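Local coordinates for probable enoyl-CoA hydratase/isomerase (Mycobacterium abscessus, PDB 3SWX), which probably hydrates or isomerises enoyl-CoA thioesters, as members of the enoyl-CoA hydratase/isomerase (crotonase) family do, at residues G117-L122 and Q137-R142. Sequence-based numbering, arbitrary orientation.
Sequences GIELAL and QLEVNR
Gln137 lays its side chain against Ile118 and Glu119 of helix 116-123, so that its carboxamide meets a hydrocarbon branch on one residue and a carboxylate on the next. OE1 sits among the methyls of Ile118, 3.6 Å from CG2 and 3.7 Å from CD1. With CG anti to the backbone N (chi1 -158°) and a bend at chi2, the Gln137 chain brings its amide to the helix although its CB does not point there. Ile118 also rests on Val113 of strand 112-114, while Gln137 touches Ala150 and Phe154 of helix 150-158.

The other end of the amide faces Glu119 without bonding to it: Gln137 NE2 lies 4.1 Å from Glu119 CD. Instead it turns to its own segment, giving Glu139 OE1 a 3.0 Å hydrogen bond that lies nearly in the amide plane and reaches the syn side of the carboxylate; a weaker bond goes to Glu139 OE2. A further weak bond, to Thr115 O, helps fix the amide's rotation.

Glu119 and Glu139 then approach through their OE2 atoms, 3.7 Å apart, with the carboxylate planes turned 76° to each other. One water spans them, donating to Glu119 OE2 and to Glu139 OE2 over short 2.5 Å contacts. Glu119 OE1 is held by the backbone N-H groups of Gly148 and Ala150, and Gln137 probably helps to orient Glu139. Beyond the contact, Asn141 ND2 bonds to Gln207 OE1 of a second subunit.

Gln137 OE1 is buried with no polar partner in the model, probably a cost that its amide's grip on Glu139 helps to offset. Two glutamates sharing a water are the hallmark of crotonase-type hydratases, so this pair probably marks the active site and is consistent with addition of water to an enoyl-CoA.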
ATOM      1  N   GLY B 117       3.079   5.578 -20.452  1.00 18.40           N
ATOM      2  CA  GLY B 117       4.407   5.610 -19.844  1.00 17.38           C
ATOM      3  C   GLY B 117       4.392   5.393 -18.336  1.00 16.07           C
ATOM      4  O   GLY B 117       5.247   4.712 -17.786  1.00 14.64           O
ATOM      5  N   ILE B 118       3.441   6.038 -17.672  1.00 16.04           N
ATOM      6  CA  ILE B 118       3.214   5.868 -16.230  1.00 15.32           C
ATOM      7  C   ILE B 118       2.916   4.402 -15.964  1.00 14.83           C
ATOM      8  O   ILE B 118       3.449   3.799 -15.029  1.00 14.74           O
ATOM      9  CB  ILE B 118       2.027   6.713 -15.729  1.00 14.77           C
ATOM     10  CG1 ILE B 118       2.310   8.218 -15.896  1.00 16.47           C
ATOM     11  CG2 ILE B 118       1.766   6.435 -14.269  1.00 15.97           C
ATOM     12  CD1 ILE B 118       1.163   9.154 -15.447  1.00 14.23           C
ATOM     13  N   GLU B 119       2.111   3.824 -16.847  1.00 15.07           N
ATOM     14  CA  GLU B 119       1.657   2.450 -16.705  1.00 14.72           C
ATOM     15  C   GLU B 119       2.767   1.434 -16.986  1.00 15.09           C
ATOM     16  O   GLU B 119       2.795   0.359 -16.365  1.00 14.68           O
ATOM     17  CB  GLU B 119       0.409   2.240 -17.564  1.00 14.74           C
ATOM     18  CG  GLU B 119      -0.795   2.973 -16.970  1.00 14.88           C
ATOM     19  CD  GLU B 119      -2.038   2.908 -17.835  1.00 16.67           C
ATOM     20  OE1 GLU B 119      -3.106   2.527 -17.318  1.00 16.57           O
ATOM     21  OE2 GLU B 119      -1.940   3.228 -19.042  1.00 18.25           O
ATOM     22  N   LEU B 120       3.708   1.791 -17.863  1.00 15.50           N
ATOM     23  CA  LEU B 120       4.914   0.965 -18.076  1.00 15.67           C
ATOM     24  C   LEU B 120       5.759   0.912 -16.830  1.00 15.10           C
ATOM     25  O   LEU B 120       6.212  -0.151 -16.430  1.00 14.98           O
ATOM     26  CB  LEU B 120       5.777   1.519 -19.208  1.00 16.79           C
ATOM     27  CG  LEU B 120       5.517   1.011 -20.607  1.00 17.99           C
ATOM     28  CD1 LEU B 120       6.563   1.598 -21.589  1.00 19.04           C
ATOM     29  CD2 LEU B 120       5.566  -0.543 -20.612  1.00 17.54           C
ATOM     30  N   ALA B 121       5.975   2.073 -16.219  1.00 14.95           N
ATOM     31  CA  ALA B 121       6.720   2.150 -14.978  1.00 14.62           C
ATOM     32  C   ALA B 121       6.023   1.368 -13.860  1.00 14.54           C
ATOM     33  O   ALA B 121       6.679   0.672 -13.090  1.00 14.54           O
ATOM     34  CB  ALA B 121       6.971   3.632 -14.568  1.00 14.69           C
ATOM     35  N   LEU B 122       4.702   1.468 -13.766  1.00 14.52           N
ATOM     36  CA  LEU B 122       3.968   0.689 -12.773  1.00 14.47           C
ATOM     37  C   LEU B 122       4.014  -0.824 -13.028  1.00 14.80           C
ATOM     38  O   LEU B 122       3.839  -1.608 -12.092  1.00 16.16           O
ATOM     39  CB  LEU B 122       2.501   1.159 -12.660  1.00 14.78           C
ATOM     40  CG  LEU B 122       2.217   2.524 -11.994  1.00 14.74           C
ATOM     41  CD1 LEU B 122       0.747   2.930 -12.253  1.00 14.04           C
ATOM     42  CD2 LEU B 122       2.506   2.499 -10.499  1.00 13.84           C
ATOM     43  N   GLN B 137      -1.390  11.611 -16.207  1.00 16.99           N
ATOM     44  CA  GLN B 137      -2.356  10.606 -16.566  1.00 16.71           C
ATOM     45  C   GLN B 137      -3.499  11.322 -17.311  1.00 17.29           C
ATOM     46  O   GLN B 137      -4.578  11.601 -16.748  1.00 16.10           O
ATOM     47  CB  GLN B 137      -2.829   9.882 -15.299  1.00 17.22           C
ATOM     48  CG  GLN B 137      -3.423   8.504 -15.528  1.00 19.28           C
ATOM     49  CD  GLN B 137      -2.380   7.416 -15.699  1.00 20.25           C
ATOM     50  OE1 GLN B 137      -1.757   6.980 -14.725  1.00 24.38           O
ATOM     51  NE2 GLN B 137      -2.201   6.954 -16.933  1.00 21.13           N
ATOM     52  N   LEU B 138      -3.252  11.592 -18.595  1.00 16.42           N
ATOM     53  CA  LEU B 138      -4.097  12.469 -19.392  1.00 17.56           C
ATOM     54  C   LEU B 138      -5.403  11.862 -19.938  1.00 18.04           C
ATOM     55  O   LEU B 138      -6.212  12.575 -20.547  1.00 18.23           O
ATOM     56  CB  LEU B 138      -3.276  13.043 -20.568  1.00 17.48           C
ATOM     57  CG  LEU B 138      -2.117  13.990 -20.225  1.00 18.09           C
ATOM     58  CD1 LEU B 138      -1.295  14.304 -21.483  1.00 19.97           C
ATOM     59  CD2 LEU B 138      -2.599  15.302 -19.576  1.00 18.95           C
ATOM     60  N   GLU B 139      -5.610  10.562 -19.742  1.00 17.91           N
ATOM     61  CA  GLU B 139      -6.696   9.850 -20.428  1.00 17.91           C
ATOM     62  C   GLU B 139      -8.066  10.479 -20.198  1.00 17.58           C
ATOM     63  O   GLU B 139      -8.790  10.741 -21.167  1.00 18.02           O
ATOM     64  CB  GLU B 139      -6.709   8.354 -20.050  1.00 18.41           C
ATOM     65  CG  GLU B 139      -5.481   7.535 -20.561  1.00 19.68           C
ATOM     66  CD  GLU B 139      -4.303   7.480 -19.559  1.00 20.80           C
ATOM     67  OE1 GLU B 139      -4.177   8.377 -18.685  1.00 18.42           O
ATOM     68  OE2 GLU B 139      -3.484   6.527 -19.660  1.00 24.18           O
ATOM     69  N   VAL B 140      -8.423  10.772 -18.950  1.00 16.53           N
ATOM     70  CA  VAL B 140      -9.742  11.365 -18.694  1.00 17.07           C
ATOM     71  C   VAL B 140      -9.889  12.769 -19.309  1.00 18.02           C
ATOM     72  O   VAL B 140     -11.003  13.210 -19.585  1.00 18.57           O
ATOM     73  CB  VAL B 140     -10.124  11.414 -17.194  1.00 17.22           C
ATOM     74  CG1 VAL B 140     -10.167   9.997 -16.610  1.00 14.88           C
ATOM     75  CG2 VAL B 140      -9.196  12.364 -16.420  1.00 14.66           C
ATOM     76  N   ASN B 141      -8.772  13.447 -19.548  1.00 18.54           N
ATOM     77  CA  ASN B 141      -8.786  14.716 -20.285  1.00 20.27           C
ATOM     78  C   ASN B 141      -9.126  14.521 -21.767  1.00 21.49           C
ATOM     79  O   ASN B 141      -9.473  15.474 -22.439  1.00 22.62           O
ATOM     80  CB  ASN B 141      -7.440  15.443 -20.127  1.00 19.42           C
ATOM     81  CG  ASN B 141      -7.440  16.852 -20.749  1.00 22.24           C
ATOM     82  OD1 ASN B 141      -6.789  17.090 -21.769  1.00 23.17           O
ATOM     83  ND2 ASN B 141      -8.150  17.777 -20.124  1.00 20.48           N
ATOM     84  N   ARG B 142      -9.027  13.289 -22.270  1.00 21.94           N
ATOM     85  CA  ARG B 142      -9.202  13.018 -23.684  1.00 22.57           C
ATOM     86  C   ARG B 142     -10.463  12.194 -23.955  1.00 22.24           C
ATOM     87  O   ARG B 142     -10.686  11.741 -25.072  1.00 22.64           O
ATOM     88  CB  ARG B 142      -7.939  12.350 -24.231  1.00 22.96           C
ATOM     89  CG  ARG B 142      -6.732  13.318 -24.236  1.00 25.57           C
ATOM     90  CD  ARG B 142      -5.427  12.581 -24.148  1.00 29.09           C
ATOM     91  NE  ARG B 142      -4.266  13.384 -24.558  1.00 32.15           N
ATOM     92  CZ  ARG B 142      -3.051  12.871 -24.792  1.00 33.56           C
ATOM     93  NH1 ARG B 142      -2.825  11.562 -24.673  1.00 33.77           N
ATOM     94  NH2 ARG B 142      -2.048  13.667 -25.149  1.00 35.57           N
TER
HETATM   95  O   HOH W   1      -3.800   4.171 -20.461  1.00 11.68           O